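TetR family Transcriptional regulator (Streptococcus agalactiae 2603V/R, PDB 3KKC) probably binds DNA as a transcriptional regulator of the TetR family, through an N-terminal helix-turn-helix domain. Local coordinates at residues Val15-Ala20 with Ala42-Ser47; Ile22-Glu27 with Gln36-Leu41. All coordinates share one frame; numbering follows the deposited sequence.

Contact 1 of 2, residues Val15-Ala20 with Ala42-Ser47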
loop_
_atom_site.group_PDB
_atom_site.type_symbol
_atom_site.label_atom_id
_atom_site.label_comp_id
_atom_site.label_asym_id
_atom_site.label_seq_id
_atom_site.Cartn_x
_atom_site.Cartn_y
_atom_site.Cartn_z
ATOM N N VAL A 15 20.884 25.308 6.971
ATOM C CA VAL A 15 21.197 24.291 5.975
ATOM C C VAL A 15 21.828 23.036 6.584
ATOM O O VAL A 15 21.544 21.936 6.134
ATOM C CB VAL A 15 22.107 24.863 4.870
ATOM C CG1 VAL A 15 22.849 23.734 4.122
ATOM C CG2 VAL A 15 21.292 25.758 3.938
ATOM N N ALA A 16 22.665 23.179 7.608
ATOM C CA ALA A 16 23.294 21.994 8.207
ATOM C C ALA A 16 22.253 21.029 8.759
ATOM O O ALA A 16 22.358 19.812 8.577
ATOM C CB ALA A 16 24.281 22.368 9.287
ATOM N N ILE A 17 21.259 21.586 9.441
ATOM C CA ILE A 17 20.146 20.813 9.971
ATOM C C ILE A 17 19.366 20.165 8.820
ATOM O O ILE A 17 19.178 18.942 8.783
ATOM C CB ILE A 17 19.213 21.727 10.792
ATOM C CG1 ILE A 17 20.018 22.430 11.895
ATOM C CG2 ILE A 17 17.998 20.946 11.329
ATOM C CD1 ILE A 17 19.306 23.621 12.479
ATOM N N TYR A 18 18.929 20.996 7.876
ATOM C CA TYR A 18 18.248 20.520 6.687
ATOM C C TYR A 18 18.988 19.307 6.139
ATOM O O TYR A 18 18.420 18.227 6.056
ATOM C CB TYR A 18 18.195 21.635 5.647
ATOM C CG TYR A 18 17.245 21.409 4.483
ATOM C CD1 TYR A 18 15.935 21.888 4.531
ATOM C CD2 TYR A 18 17.664 20.746 3.328
ATOM C CE1 TYR A 18 15.063 21.706 3.490
ATOM C CE2 TYR A 18 16.786 20.554 2.264
ATOM C CZ TYR A 18 15.479 21.037 2.356
ATOM O OH TYR A 18 14.585 20.867 1.313
ATOM N N ASN A 19 20.262 19.474 5.793
ATOM C CA ASN A 19 21.021 18.384 5.165
ATOM C C ASN A 19 21.136 17.158 6.085
ATOM O O ASN A 19 21.081 16.016 5.616
ATOM C CB ASN A 19 22.409 18.843 4.641
ATOM C CG ASN A 19 22.326 19.784 3.407
ATOM O OD1 ASN A 19 21.321 19.831 2.669
ATOM N ND2 ASN A 19 23.403 20.531 3.187
ATOM N N ALA A 20 21.264 17.394 7.386
ATOM C CA ALA A 20 21.309 16.302 8.374
ATOM C C ALA A 20 20.030 15.467 8.364
ATOM O O ALA A 20 20.061 14.235 8.410
ATOM C CB ALA A 20 21.567 16.847 9.764
ATOM N N ALA A 42 24.167 17.715 12.649
ATOM C CA ALA A 42 24.235 19.154 12.384
ATOM C C ALA A 42 25.306 19.866 13.226
ATOM O O ALA A 42 25.858 20.899 12.815
ATOM C CB ALA A 42 22.867 19.803 12.588
ATOM N N ASN A 43 25.589 19.308 14.404
ATOM C CA ASN A 43 26.584 19.879 15.291
ATOM C C ASN A 43 26.097 21.191 15.854
ATOM O O ASN A 43 26.878 21.985 16.379
ATOM C CB ASN A 43 27.895 20.096 14.551
ATOM C CG ASN A 43 28.563 18.801 14.184
ATOM O OD1 ASN A 43 28.716 17.912 15.030
ATOM N ND2 ASN A 43 28.974 18.677 12.915
ATOM N N VAL A 44 24.795 21.417 15.737
ATOM C CA VAL A 44 24.185 22.594 16.326
ATOM C C VAL A 44 23.294 22.158 17.484
ATOM O O VAL A 44 22.551 21.187 17.370
ATOM C CB VAL A 44 23.386 23.403 15.288
ATOM C CG1 VAL A 44 22.141 22.642 14.866
ATOM C CG2 VAL A 44 23.029 24.774 15.844
ATOM N N GLY A 45 23.379 22.875 18.598
ATOM C CA GLY A 45 22.704 22.475 19.818
ATOM C C GLY A 45 21.191 22.562 19.795
ATOM O O GLY A 45 20.600 23.157 18.897
ATOM N N ARG A 46 20.578 21.968 20.817
ATOM C CA ARG A 46 19.124 21.900 20.987
ATOM C C ARG A 46 18.421 23.262 20.934
ATOM O O ARG A 46 17.331 23.386 20.367
ATOM C CB ARG A 46 18.799 21.187 22.311
ATOM C CG ARG A 46 17.330 21.064 22.620
ATOM C CD ARG A 46 16.900 19.611 22.686
ATOM N NE ARG A 46 15.458 19.498 22.873
ATOM C CZ ARG A 46 14.874 18.643 23.708
ATOM N NH1 ARG A 46 15.614 17.815 24.436
ATOM N NH2 ARG A 46 13.549 18.615 23.817
ATOM N N SER A 47 19.046 24.279 21.524
ATOM C CA SER A 47 18.436 25.606 21.638
ATOM C C SER A 47 18.274 26.308 20.288
ATOM O O SER A 47 17.236 26.907 20.008
ATOM C CB SER A 47 19.242 26.488 22.600
ATOM O OG SER A 47 20.533 26.766 22.082
#
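A42 sets its methyl against one side of helix 4-24, in the space bounded by A16, I17 and A20. A42 CB lies 3.9 Å from I17 CA, so the methyl rests on the helix backbone itself. A42 CB is 4.4 Å from A16 CB and 4.3 Å from A20 CB, two methyls one helical turn apart. With such small side chains the two backbones come close, and I17 CA and A42 CA are 5.0 Å apart. N43 follows with positive phi (69°) and ends helix 35-42. This is the turn of the predicted helix-turn-helix motif. V44 turns its side chain back toward helix 4-24. V44 CG1 meets I17 CG1 at 3.7 Å and also touches I17 CD1; the two side chains cross at about a right angle. The I17 branch that reaches V44 lies anti to the carbonyl carbon (chi1 -56°), and I17 CG1 also touches A42 CB at 3.9 Å. I17 thus touches the chain on both sides of N43. The side-chain contacts are all between apolar groups. G45 then takes the N-cap position of helix 46-49, where the motif's second helix begins. I17 also packs on V38 of helix 35-42 and on L59 of helix 57-71, and Y18 leans on L63 of that same helix. The turn thus sits against helix 4-24, which in turn rests on helix 57-71.

Contact 2 of 2, residues Ile22-Glu27 with Gln36-Leu41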
loop_
_atom_site.group_PDB
_atom_site.type_symbol
_atom_site.label_atom_id
_atom_site.label_comp_id
_atom_site.label_asym_id
_atom_site.label_seq_id
_atom_site.Cartn_x
_atom_site.Cartn_y
_atom_site.Cartn_z
ATOM N N ILE A 22 17.951 15.076 5.893
ATOM C CA ILE A 22 17.926 14.303 4.663
ATOM C C ILE A 22 18.828 13.066 4.737
ATOM O O ILE A 22 18.427 11.974 4.342
ATOM C CB ILE A 22 18.299 15.192 3.454
ATOM C CG1 ILE A 22 17.169 16.194 3.177
ATOM C CG2 ILE A 22 18.571 14.350 2.200
ATOM C CD1 ILE A 22 17.434 17.072 1.973
ATOM N N SER A 23 20.035 13.233 5.254
ATOM C CA SER A 23 20.997 12.148 5.300
ATOM C C SER A 23 20.491 11.060 6.216
ATOM O O SER A 23 20.769 9.887 6.000
ATOM C CB SER A 23 22.375 12.678 5.770
ATOM O OG SER A 23 23.100 11.743 6.574
ATOM N N LEU A 24 19.750 11.459 7.247
ATOM C CA LEU A 24 19.217 10.523 8.231
ATOM C C LEU A 24 17.967 9.830 7.710
ATOM O O LEU A 24 17.565 8.773 8.206
ATOM C CB LEU A 24 18.874 11.251 9.531
ATOM C CG LEU A 24 20.025 11.514 10.493
ATOM C CD1 LEU A 24 19.621 12.547 11.546
ATOM C CD2 LEU A 24 20.491 10.197 11.115
ATOM N N LEU A 25 17.337 10.457 6.727
ATOM C CA LEU A 25 16.147 9.922 6.104
ATOM C C LEU A 25 16.543 8.943 5.004
ATOM O O LEU A 25 15.692 8.411 4.304
ATOM C CB LEU A 25 15.340 11.064 5.512
ATOM C CG LEU A 25 13.988 11.489 6.062
ATOM C CD1 LEU A 25 13.851 11.180 7.537
ATOM C CD2 LEU A 25 13.805 12.974 5.781
ATOM N N GLN A 26 17.842 8.719 4.846
ATOM C CA GLN A 26 18.332 7.749 3.874
ATOM C C GLN A 26 18.426 6.387 4.558
ATOM O O GLN A 26 18.298 5.345 3.917
ATOM C CB GLN A 26 19.694 8.184 3.299
ATOM C CG GLN A 26 19.783 8.086 1.764
ATOM C CD GLN A 26 20.867 8.969 1.152
ATOM O OE1 GLN A 26 21.938 9.155 1.738
ATOM N NE2 GLN A 26 20.590 9.513 -0.037
ATOM N N GLU A 27 18.624 6.419 5.876
ATOM C CA GLU A 27 18.802 5.216 6.678
ATOM C C GLU A 27 17.614 4.902 7.579
ATOM O O GLU A 27 17.500 3.781 8.062
ATOM C CB GLU A 27 20.026 5.367 7.580
ATOM C CG GLU A 27 21.225 6.031 6.933
ATOM C CD GLU A 27 21.958 5.102 5.990
ATOM O OE1 GLU A 27 21.287 4.340 5.257
ATOM O OE2 GLU A 27 23.209 5.140 5.983
ATOM N N GLN A 36 17.469 14.585 18.532
ATOM C CA GLN A 36 18.848 14.416 18.971
ATOM C C GLN A 36 19.708 13.781 17.888
ATOM O O GLN A 36 20.909 14.064 17.799
ATOM C CB GLN A 36 18.935 13.611 20.270
ATOM C CG GLN A 36 18.250 14.279 21.465
ATOM C CD GLN A 36 18.780 15.675 21.747
ATOM O OE1 GLN A 36 18.139 16.460 22.452
ATOM N NE2 GLN A 36 19.954 15.991 21.193
ATOM N N ASP A 37 19.100 12.924 17.074
ATOM C CA ASP A 37 19.788 12.390 15.905
ATOM C C ASP A 37 20.193 13.559 15.015
ATOM O O ASP A 37 21.343 13.665 14.590
ATOM C CB ASP A 37 18.897 11.434 15.102
ATOM C CG ASP A 37 18.317 10.314 15.945
ATOM O OD1 ASP A 37 18.485 10.352 17.181
ATOM O OD2 ASP A 37 17.678 9.404 15.364
ATOM N N VAL A 38 19.228 14.440 14.764
ATOM C CA VAL A 38 19.397 15.542 13.838
ATOM C C VAL A 38 20.522 16.477 14.247
ATOM O O VAL A 38 21.252 16.983 13.397
ATOM C CB VAL A 38 18.102 16.330 13.673
ATOM C CG1 VAL A 38 18.349 17.548 12.802
ATOM C CG2 VAL A 38 17.050 15.443 13.042
ATOM N N ILE A 39 20.667 16.698 15.549
ATOM C CA ILE A 39 21.766 17.515 16.070
ATOM C C ILE A 39 23.113 16.812 15.925
ATOM O O ILE A 39 24.071 17.400 15.426
ATOM C CB ILE A 39 21.541 17.827 17.548
ATOM C CG1 ILE A 39 20.213 18.568 17.732
ATOM C CG2 ILE A 39 22.751 18.584 18.146
ATOM C CD1 ILE A 39 19.522 18.237 19.042
ATOM N N GLY A 40 23.167 15.558 16.371
ATOM C CA GLY A 40 24.369 14.743 16.338
ATOM C C GLY A 40 25.103 14.792 15.015
ATOM O O GLY A 40 26.299 14.489 14.941
ATOM N N LEU A 41 24.384 15.172 13.964
ATOM C CA LEU A 41 25.010 15.428 12.676
ATOM C C LEU A 41 25.213 16.919 12.437
ATOM O O LEU A 41 26.304 17.343 12.062
ATOM C CB LEU A 41 24.193 14.829 11.533
ATOM C CG LEU A 41 24.252 13.315 11.381
ATOM C CD1 LEU A 41 23.577 12.914 10.068
ATOM C CD2 LEU A 41 25.699 12.842 11.432
#
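L24 lays its CD1 over the backbone of helix 35-42 at D37, with L24 CD1 3.7 Å from D37 C. L24 CD1 is also 3.8 Å from D37 CB and 3.8 Å from V38 N. L24 CD1 meets V38 CG2 more loosely, at 4.2 Å. L24 CG lies anti to its own carbonyl carbon (chi1 -82°), and CD1 continues the chain nearly straight (chi2 165°), which carries it across to D37. L41, one turn on from D37 on the same helix, points back at L24. The two leucines reach toward each other tip to tip, and L41 CD1 stands 3.8 Å from L24 CG. L41 CD1 also touches S23 OG at 3.7 Å, a van der Waals contact with the hydroxyl. These residues join the later part of helix 4-24 to the first helix of the predicted helix-turn-helix motif, in the three-helix N-terminal domain usual for TetR regulators. L24 CA and V38 CA are 7.5 Å apart, and the L24 side chain reaches across between them. The carboxylate of D37 does not serve the contact. Its OD1 is hydrogen-bonded to T34 OG1, just before helix 35-42. On the D37 side chain it is CB that meets L24 CD1, and the D37 backbone C and O lie against the same methyl. L41 touches A20 on helix 4-24, one turn back from L24. L24 O accepts a hydrogen bond from N28 ND2.

Both contacts use helix 4-24, and their centres are about 9 Å apart. Along the chain the order is 15-20, 22-27, 36-41, 42-47, so both segments of contact 2 fall between those of contact 1. The later part of helix 4-24 meets helix 35-42 in contact 2, and its middle meets the turn into helix 46-49 in contact 1. The two areas merge, with A20 CB 3.6 Å from V38 O. Together they pack the predicted helix-turn-helix along one helix, 4-24. This is consistent with a DNA-binding head of the TetR type, at a distance from the centre of the chain.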